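Local coordinates for protein light Chain (PDB 6BVD) that is the zinc metalloprotease light chain of a mosaic botulinum neurotoxin and, as in related serotypes, probably cleaves a neuronal SNARE protein, at residues A[119-133]-A[300-313]. Numbering follows the deposited sequence.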
ATOM      1  N   TYR A 119     -28.678 -17.214  -4.611  1.00 27.24           N
ATOM      2  CA  TYR A 119     -30.062 -17.427  -4.189  1.00 26.84           C
ATOM      3  C   TYR A 119     -30.111 -18.685  -3.329  1.00 18.19           C
ATOM      4  O   TYR A 119     -29.417 -19.648  -3.637  1.00 15.15           O
ATOM      5  CB  TYR A 119     -31.009 -17.573  -5.385  1.00 23.32           C
ATOM      6  CG  TYR A 119     -32.483 -17.658  -4.992  1.00 21.48           C
ATOM      7  CD1 TYR A 119     -33.219 -16.509  -4.775  1.00 18.78           C
ATOM      8  CD2 TYR A 119     -33.099 -18.892  -4.734  1.00 19.27           C
ATOM      9  CE1 TYR A 119     -34.553 -16.565  -4.395  1.00 24.02           C
ATOM     10  CE2 TYR A 119     -34.424 -18.946  -4.326  1.00 22.91           C
ATOM     11  CZ  TYR A 119     -35.148 -17.780  -4.161  1.00 22.06           C
ATOM     12  OH  TYR A 119     -36.476 -17.823  -3.787  1.00 23.23           O
ATOM     13  N   LEU A 120     -30.923 -18.655  -2.267  1.00 17.35           N
ATOM     14  CA  LEU A 120     -31.086 -19.825  -1.365  1.00 21.85           C
ATOM     15  C   LEU A 120     -32.073 -20.838  -1.979  1.00 25.75           C
ATOM     16  O   LEU A 120     -33.217 -21.020  -1.527  1.00 21.40           O
ATOM     17  CB  LEU A 120     -31.528 -19.372   0.050  1.00 17.00           C
ATOM     18  CG  LEU A 120     -30.518 -18.468   0.789  1.00 23.97           C
ATOM     19  CD1 LEU A 120     -31.035 -18.018   2.206  1.00 20.72           C
ATOM     20  CD2 LEU A 120     -29.107 -19.065   0.906  1.00 21.27           C
ATOM     21  N   GLY A 121     -31.655 -21.465  -3.077  1.00 20.99           N
ATOM     22  CA  GLY A 121     -32.503 -22.457  -3.706  1.00 13.95           C
ATOM     23  C   GLY A 121     -32.021 -22.676  -5.119  1.00 20.19           C
ATOM     24  O   GLY A 121     -31.184 -21.895  -5.612  1.00 17.60           O
ATOM     25  N   ASN A 122     -32.513 -23.738  -5.745  1.00 20.12           N
ATOM     26  CA  ASN A 122     -32.149 -24.012  -7.130  1.00 21.52           C
ATOM     27  C   ASN A 122     -33.237 -24.829  -7.825  1.00 29.10           C
ATOM     28  O   ASN A 122     -34.339 -25.001  -7.277  1.00 26.35           O
ATOM     29  CB  ASN A 122     -30.789 -24.709  -7.191  1.00 22.87           C
ATOM     30  CG  ASN A 122     -30.759 -26.033  -6.407  1.00 25.83           C
ATOM     31  OD1 ASN A 122     -31.406 -26.992  -6.779  1.00 27.42           O
ATOM     32  ND2 ASN A 122     -29.953 -26.085  -5.352  1.00 23.59           N
ATOM     33  N   SER A 123     -32.961 -25.341  -9.035  1.00 24.69           N
ATOM     34  CA  SER A 123     -34.009 -26.021  -9.774  1.00 26.49           C
ATOM     35  C   SER A 123     -34.639 -27.193  -9.031  1.00 24.99           C
ATOM     36  O   SER A 123     -35.822 -27.431  -9.188  1.00 28.87           O
ATOM     37  CB  SER A 123     -33.481 -26.509 -11.128  1.00 27.18           C
ATOM     38  OG  SER A 123     -33.236 -25.366 -11.922  1.00 41.66           O
ATOM     39  N   TYR A 124     -33.858 -27.866  -8.198  1.00 23.58           N
ATOM     40  CA  TYR A 124     -34.293 -29.077  -7.503  1.00 26.85           C
ATOM     41  C   TYR A 124     -34.528 -28.885  -6.004  1.00 32.00           C
ATOM     42  O   TYR A 124     -34.385 -29.851  -5.244  1.00 30.02           O
ATOM     43  CB  TYR A 124     -33.249 -30.159  -7.703  1.00 23.55           C
ATOM     44  CG  TYR A 124     -33.138 -30.564  -9.156  1.00 31.19           C
ATOM     45  CD1 TYR A 124     -34.267 -30.629  -9.970  1.00 31.90           C
ATOM     46  CD2 TYR A 124     -31.914 -30.825  -9.724  1.00 38.84           C
ATOM     47  CE1 TYR A 124     -34.164 -31.002 -11.342  1.00 31.29           C
ATOM     48  CE2 TYR A 124     -31.807 -31.183 -11.088  1.00 37.27           C
ATOM     49  CZ  TYR A 124     -32.931 -31.263 -11.875  1.00 34.03           C
ATOM     50  OH  TYR A 124     -32.802 -31.614 -13.224  1.00 34.87           O
ATOM     51  N   THR A 125     -34.896 -27.668  -5.589  1.00 28.28           N
ATOM     52  CA  THR A 125     -35.330 -27.431  -4.195  1.00 26.74           C
ATOM     53  C   THR A 125     -36.742 -26.839  -4.223  1.00 28.35           C
ATOM     54  O   THR A 125     -37.195 -26.364  -5.270  1.00 30.35           O
ATOM     55  CB  THR A 125     -34.352 -26.502  -3.403  1.00 27.06           C
ATOM     56  OG1 THR A 125     -34.291 -25.201  -4.001  1.00 27.50           O
ATOM     57  CG2 THR A 125     -32.947 -27.085  -3.333  1.00 26.15           C
ATOM     58  N   GLN A 126     -37.474 -26.924  -3.107  1.00 25.52           N
ATOM     59  CA  GLN A 126     -38.843 -26.403  -3.032  1.00 26.15           C
ATOM     60  C   GLN A 126     -38.926 -24.881  -3.215  1.00 29.87           C
ATOM     61  O   GLN A 126     -38.207 -24.132  -2.537  1.00 24.87           O
ATOM     62  CB  GLN A 126     -39.482 -26.765  -1.678  1.00 29.43           C
ATOM     63  CG  GLN A 126     -39.671 -28.236  -1.483  1.00 47.89           C
ATOM     64  CD  GLN A 126     -38.420 -28.918  -0.938  1.00 75.02           C
ATOM     65  OE1 GLN A 126     -37.386 -28.268  -0.702  1.00 75.78           O
ATOM     66  NE2 GLN A 126     -38.500 -30.238  -0.748  1.00 87.48           N
ATOM     67  N   GLU A 127     -39.871 -24.440  -4.047  1.00 23.82           N
ATOM     68  CA  GLU A 127     -40.030 -23.012  -4.361  1.00 28.42           C
ATOM     69  C   GLU A 127     -40.434 -22.170  -3.139  1.00 29.21           C
ATOM     70  O   GLU A 127     -40.046 -21.010  -3.047  1.00 26.18           O
ATOM     71  CB  GLU A 127     -41.062 -22.821  -5.471  1.00 27.34           C
ATOM     72  CG  GLU A 127     -40.670 -23.573  -6.761  1.00 42.21           C
ATOM     73  CD  GLU A 127     -41.552 -23.235  -7.953  1.00 50.98           C
ATOM     74  OE1 GLU A 127     -42.176 -22.152  -7.955  1.00 53.89           O
ATOM     75  OE2 GLU A 127     -41.610 -24.057  -8.897  1.00 64.68           O
ATOM     76  N   GLU A 128     -41.195 -22.764  -2.217  1.00 19.70           N
ATOM     77  CA  GLU A 128     -41.684 -22.053  -1.017  1.00 24.87           C
ATOM     78  C   GLU A 128     -40.642 -21.842   0.065  1.00 23.93           C
ATOM     79  O   GLU A 128     -40.893 -21.195   1.090  1.00 24.87           O
ATOM     80  CB  GLU A 128     -42.871 -22.813  -0.394  1.00 31.05           C
ATOM     81  CG  GLU A 128     -44.019 -23.022  -1.328  1.00 47.57           C
ATOM     82  CD  GLU A 128     -43.796 -24.173  -2.302  1.00 60.84           C
ATOM     83  OE1 GLU A 128     -42.833 -24.960  -2.116  1.00 61.91           O
ATOM     84  OE2 GLU A 128     -44.561 -24.244  -3.285  1.00 59.84           O
ATOM     85  N   GLN A 129     -39.459 -22.375  -0.159  1.00 25.56           N
ATOM     86  CA  GLN A 129     -38.452 -22.461   0.880  1.00 23.34           C
ATOM     87  C   GLN A 129     -37.167 -21.769   0.485  1.00 33.76           C
ATOM     88  O   GLN A 129     -36.721 -21.905  -0.662  1.00 29.11           O
ATOM     89  CB  GLN A 129     -38.181 -23.929   1.178  1.00 34.81           C
ATOM     90  CG  GLN A 129     -37.572 -24.218   2.510  1.00 50.90           C
ATOM     91  CD  GLN A 129     -37.416 -25.706   2.742  1.00 55.51           C
ATOM     92  OE1 GLN A 129     -37.099 -26.458   1.822  1.00 56.90           O
ATOM     93  NE2 GLN A 129     -37.622 -26.136   3.982  1.00 56.87           N
ATOM     94  N   PHE A 130     -36.613 -20.983   1.406  1.00 22.99           N
ATOM     95  CA  PHE A 130     -35.209 -20.572   1.333  1.00 26.85           C
ATOM     96  C   PHE A 130     -34.372 -21.747   1.829  1.00 28.92           C
ATOM     97  O   PHE A 130     -34.430 -22.102   3.019  1.00 25.83           O
ATOM     98  CB  PHE A 130     -34.915 -19.323   2.181  1.00 19.96           C
ATOM     99  CG  PHE A 130     -35.205 -18.009   1.479  1.00 22.32           C
ATOM    100  CD1 PHE A 130     -35.188 -17.915   0.086  1.00 17.50           C
ATOM    101  CD2 PHE A 130     -35.529 -16.879   2.222  1.00 21.64           C
ATOM    102  CE1 PHE A 130     -35.492 -16.686  -0.547  1.00 24.15           C
ATOM    103  CE2 PHE A 130     -35.817 -15.662   1.609  1.00 26.70           C
ATOM    104  CZ  PHE A 130     -35.789 -15.561   0.217  1.00 27.22           C
ATOM    105  N   THR A 131     -33.624 -22.374   0.924  1.00 25.82           N
ATOM    106  CA  THR A 131     -32.844 -23.560   1.249  1.00 27.32           C
ATOM    107  C   THR A 131     -31.349 -23.264   1.485  1.00 30.52           C
ATOM    108  O   THR A 131     -30.615 -22.813   0.587  1.00 27.75           O
ATOM    109  CB  THR A 131     -33.017 -24.610   0.147  1.00 31.31           C
ATOM    110  OG1 THR A 131     -34.400 -24.959   0.084  1.00 33.37           O
ATOM    111  CG2 THR A 131     -32.205 -25.835   0.437  1.00 31.20           C
ATOM    112  N   THR A 132     -30.908 -23.533   2.710  1.00 22.61           N
ATOM    113  CA  THR A 132     -29.558 -23.233   3.133  1.00 23.05           C
ATOM    114  C   THR A 132     -28.712 -24.495   3.291  1.00 24.75           C
ATOM    115  O   THR A 132     -27.513 -24.416   3.394  1.00 31.05           O
ATOM    116  CB  THR A 132     -29.533 -22.494   4.487  1.00 32.66           C
ATOM    117  OG1 THR A 132     -30.024 -23.372   5.503  1.00 34.57           O
ATOM    118  CG2 THR A 132     -30.377 -21.252   4.431  1.00 38.73           C
ATOM    119  N   ASN A 133     -29.318 -25.669   3.310  1.00 23.24           N
ATOM    120  CA  ASN A 133     -28.568 -26.815   3.803  1.00 29.40           C
ATOM    121  C   ASN A 133     -28.031 -27.718   2.705  1.00 27.80           C
ATOM    122  O   ASN A 133     -28.326 -28.924   2.670  1.00 28.65           O
ATOM    123  CB  ASN A 133     -29.436 -27.640   4.765  1.00 32.48           C
ATOM    124  CG  ASN A 133     -30.742 -28.070   4.140  1.00 36.74           C
ATOM    125  OD1 ASN A 133     -31.225 -27.468   3.178  1.00 38.46           O
ATOM    126  ND2 ASN A 133     -31.319 -29.135   4.673  1.00 45.04           N
ATOM    127  N   ARG A 300     -40.656 -17.416  -8.063  1.00 30.35           N
ATOM    128  CA  ARG A 300     -40.344 -18.288  -6.947  1.00 35.68           C
ATOM    129  C   ARG A 300     -40.223 -17.481  -5.638  1.00 36.31           C
ATOM    130  O   ARG A 300     -40.618 -17.949  -4.571  1.00 35.10           O
ATOM    131  CB  ARG A 300     -39.064 -19.069  -7.260  1.00 36.89           C
ATOM    132  CG  ARG A 300     -38.537 -19.880  -6.124  1.00 47.67           C
ATOM    133  CD  ARG A 300     -37.102 -20.252  -6.339  1.00 41.07           C
ATOM    134  NE  ARG A 300     -36.981 -21.404  -7.218  1.00 44.61           N
ATOM    135  CZ  ARG A 300     -36.675 -22.633  -6.823  1.00 35.68           C
ATOM    136  NH1 ARG A 300     -36.466 -22.915  -5.540  1.00 26.48           N
ATOM    137  NH2 ARG A 300     -36.585 -23.586  -7.733  1.00 35.69           N
ATOM    138  N   LEU A 301     -39.708 -16.260  -5.731  1.00 26.32           N
ATOM    139  CA  LEU A 301     -39.558 -15.392  -4.570  1.00 30.83           C
ATOM    140  C   LEU A 301     -40.934 -14.990  -4.014  1.00 31.18           C
ATOM    141  O   LEU A 301     -41.074 -14.717  -2.811  1.00 29.59           O
ATOM    142  CB  LEU A 301     -38.724 -14.132  -4.939  1.00 22.38           C
ATOM    143  CG  LEU A 301     -38.321 -13.161  -3.836  1.00 18.96           C
ATOM    144  CD1 LEU A 301     -37.403 -13.900  -2.821  1.00 19.20           C
ATOM    145  CD2 LEU A 301     -37.575 -11.953  -4.438  1.00 20.18           C
ATOM    146  N   ASN A 302     -41.948 -14.946  -4.873  1.00 32.12           N
ATOM    147  CA  ASN A 302     -43.318 -14.634  -4.410  1.00 30.89           C
ATOM    148  C   ASN A 302     -43.926 -15.771  -3.567  1.00 32.44           C
ATOM    149  O   ASN A 302     -44.908 -15.567  -2.835  1.00 32.51           O
ATOM    150  CB  ASN A 302     -44.236 -14.341  -5.589  1.00 28.50           C
ATOM    151  CG  ASN A 302     -43.975 -12.964  -6.201  1.00 32.77           C
ATOM    152  OD1 ASN A 302     -43.797 -11.996  -5.478  1.00 33.61           O
ATOM    153  ND2 ASN A 302     -43.952 -12.884  -7.531  1.00 32.39           N
ATOM    154  N   LYS A 303     -43.313 -16.944  -3.652  1.00 25.18           N
ATOM    155  CA  LYS A 303     -43.826 -18.119  -2.959  1.00 29.23           C
ATOM    156  C   LYS A 303     -43.121 -18.437  -1.632  1.00 22.98           C
ATOM    157  O   LYS A 303     -43.601 -19.272  -0.870  1.00 33.58           O
ATOM    158  CB  LYS A 303     -43.732 -19.343  -3.886  1.00 28.81           C
ATOM    159  CG  LYS A 303     -44.532 -19.215  -5.186  1.00 31.12           C
ATOM    160  CD  LYS A 303     -44.409 -20.480  -6.028  1.00 34.82           C
ATOM    161  CE  LYS A 303     -45.352 -20.464  -7.224  1.00 43.18           C
ATOM    162  NZ  LYS A 303     -45.080 -19.333  -8.177  1.00 52.57           N
ATOM    163  N   VAL A 304     -41.997 -17.796  -1.354  1.00 24.35           N
ATOM    164  CA  VAL A 304     -41.196 -18.181  -0.202  1.00 22.89           C
ATOM    165  C   VAL A 304     -41.884 -17.823   1.129  1.00 26.92           C
ATOM    166  O   VAL A 304     -42.279 -16.676   1.331  1.00 24.33           O
ATOM    167  CB  VAL A 304     -39.802 -17.546  -0.258  1.00 27.51           C
ATOM    168  CG1 VAL A 304     -39.075 -17.708   1.082  1.00 20.36           C
ATOM    169  CG2 VAL A 304     -38.983 -18.142  -1.412  1.00 23.35           C
ATOM    170  N   ASN A 305     -42.074 -18.820   2.000  1.00 29.86           N
ATOM    171  CA  ASN A 305     -42.680 -18.551   3.308  1.00 26.60           C
ATOM    172  C   ASN A 305     -41.944 -19.253   4.431  1.00 29.56           C
ATOM    173  O   ASN A 305     -42.370 -19.191   5.601  1.00 26.68           O
ATOM    174  CB  ASN A 305     -44.159 -18.938   3.343  1.00 29.57           C
ATOM    175  CG  ASN A 305     -44.409 -20.428   3.073  1.00 31.67           C
ATOM    176  OD1 ASN A 305     -43.522 -21.282   3.185  1.00 39.27           O
ATOM    177  ND2 ASN A 305     -45.645 -20.742   2.771  1.00 37.87           N
ATOM    178  N   THR A 306     -40.846 -19.920   4.108  1.00 23.83           N
ATOM    179  CA  THR A 306     -40.095 -20.596   5.159  1.00 29.02           C
ATOM    180  C   THR A 306     -38.623 -20.762   4.796  1.00 31.13           C
ATOM    181  O   THR A 306     -38.225 -20.552   3.637  1.00 25.84           O
ATOM    182  CB  THR A 306     -40.737 -21.984   5.480  1.00 34.19           C
ATOM    183  OG1 THR A 306     -40.247 -22.474   6.728  1.00 40.23           O
ATOM    184  CG2 THR A 306     -40.467 -22.986   4.389  1.00 30.18           C
ATOM    185  N   ALA A 307     -37.801 -21.154   5.769  1.00 25.61           N
ATOM    186  CA  ALA A 307     -36.374 -21.317   5.515  1.00 28.91           C
ATOM    187  C   ALA A 307     -35.892 -22.559   6.221  1.00 33.44           C
ATOM    188  O   ALA A 307     -36.533 -22.986   7.165  1.00 34.00           O
ATOM    189  CB  ALA A 307     -35.597 -20.110   5.980  1.00 25.26           C
ATOM    190  N   THR A 308     -34.775 -23.140   5.772  1.00 31.75           N
ATOM    191  CA  THR A 308     -34.226 -24.326   6.433  1.00 32.70           C
ATOM    192  C   THR A 308     -33.308 -23.957   7.591  1.00 40.22           C
ATOM    193  O   THR A 308     -32.694 -24.828   8.194  1.00 47.39           O
ATOM    194  CB  THR A 308     -33.431 -25.224   5.470  1.00 35.56           C
ATOM    195  OG1 THR A 308     -32.326 -24.486   4.910  1.00 30.75           O
ATOM    196  CG2 THR A 308     -34.328 -25.754   4.385  1.00 31.61           C
ATOM    197  N   ALA A 309     -33.214 -22.675   7.906  1.00 39.01           N
ATOM    198  CA  ALA A 309     -32.399 -22.256   9.031  1.00 38.07           C
ATOM    199  C   ALA A 309     -33.036 -21.066   9.690  1.00 31.09           C
ATOM    200  O   ALA A 309     -33.937 -20.433   9.125  1.00 35.15           O
ATOM    201  CB  ALA A 309     -30.976 -21.922   8.590  1.00 45.06           C
ATOM    202  N   LEU A 310     -32.549 -20.739  10.873  1.00 33.45           N
ATOM    203  CA  LEU A 310     -33.004 -19.544  11.559  1.00 44.95           C
ATOM    204  C   LEU A 310     -32.372 -18.310  10.910  1.00 48.19           C
ATOM    205  O   LEU A 310     -31.398 -17.760  11.420  1.00 52.94           O
ATOM    206  CB  LEU A 310     -32.653 -19.614  13.045  1.00 52.03           C
ATOM    207  CG  LEU A 310     -33.179 -20.873  13.743  1.00 57.71           C
ATOM    208  CD1 LEU A 310     -32.462 -21.127  15.069  1.00 58.71           C
ATOM    209  CD2 LEU A 310     -34.683 -20.745  13.949  1.00 59.40           C
ATOM    210  N   ILE A 311     -32.927 -17.893   9.775  1.00 39.43           N
ATOM    211  CA  ILE A 311     -32.486 -16.681   9.106  1.00 30.61           C
ATOM    212  C   ILE A 311     -33.666 -15.760   9.035  1.00 28.38           C
ATOM    213  O   ILE A 311     -34.803 -16.201   9.154  1.00 31.86           O
ATOM    214  CB  ILE A 311     -31.973 -16.948   7.670  1.00 28.30           C
ATOM    215  CG1 ILE A 311     -33.094 -17.553   6.816  1.00 30.76           C
ATOM    216  CG2 ILE A 311     -30.784 -17.847   7.714  1.00 28.26           C
ATOM    217  CD1 ILE A 311     -32.738 -17.772   5.332  1.00 25.88           C
ATOM    218  N   ASN A 312     -33.408 -14.483   8.799  1.00 23.27           N
ATOM    219  CA  ASN A 312     -34.470 -13.525   8.624  1.00 25.26           C
ATOM    220  C   ASN A 312     -35.008 -13.498   7.199  1.00 35.16           C
ATOM    221  O   ASN A 312     -34.411 -12.841   6.318  1.00 28.98           O
ATOM    222  CB  ASN A 312     -33.994 -12.121   8.990  1.00 26.36           C
ATOM    223  CG  ASN A 312     -35.132 -11.166   9.114  1.00 33.17           C
ATOM    224  OD1 ASN A 312     -35.881 -10.954   8.171  1.00 31.53           O
ATOM    225  ND2 ASN A 312     -35.284 -10.578  10.287  1.00 42.82           N
ATOM    226  N   ILE A 313     -36.166 -14.137   7.001  1.00 31.12           N
ATOM    227  CA  ILE A 313     -36.757 -14.305   5.674  1.00 34.14           C
ATOM    228  C   ILE A 313     -36.983 -12.985   4.939  1.00 33.57           C
ATOM    229  O   ILE A 313     -36.577 -12.856   3.767  1.00 27.10           O
ATOM    230  CB  ILE A 313     -38.098 -15.051   5.761  1.00 31.11           C
ATOM    231  CG1 ILE A 313     -37.846 -16.480   6.240  1.00 29.33           C
ATOM    232  CG2 ILE A 313     -38.808 -15.050   4.403  1.00 22.78           C
ATOM    233  CD1 ILE A 313     -39.118 -17.250   6.571  1.00 27.42           C
TER
HETATM  234  O   HOH W   1     -37.197 -20.463  -3.342  1.00 25.33           O
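With CG1 of V304 set anti to the backbone N (chi1 168°) and the F130 side chain turned beside its own N (chi1 -85°), the methyl comes to rest over the middle of the ring in a CH-pi contact, 3.7 Å from CG1 to the ring centroid. L301 CD1 meets the same ring at its edge, 3.8 Å from CZ, while F316 and K317 of helix 313-323 also touch F130. V304 CG2 packs against Y119 OH, 3.5 Å away, the two side chains running past one another in opposite directions.

R300 illustrates how a bend late in a long side chain can deliver a charge to a loop: extended as far as CD, it turns at chi3 (-81°), and NH2 makes a short but weak, poorly aligned bond to N122 O (2.7 Å). CG of E127 lies over one face of the guanidinium. A water bonded to Y119 OH, and weakly to R300 NH1, can donate to E127 O and Q129 O, though it has more acceptors in reach than protons.

F130 gives its N to T306 O (2.8 Å) and takes T308 N on its O, bonding to the residues either side of A307; T306 N to E128 O continues the pattern. At its ends come N305 N to E128 O (2.8 Å) and the T132 and T308 hydroxyls, OG1 to OG1 at 2.6 Å. F130's alternation marks a two-stranded parallel beta ladder, here joining the loop after helix 104-115 to the segment between helices 280-301 and 313-323, at the periphery of the clostridial neurotoxin zinc-protease fold.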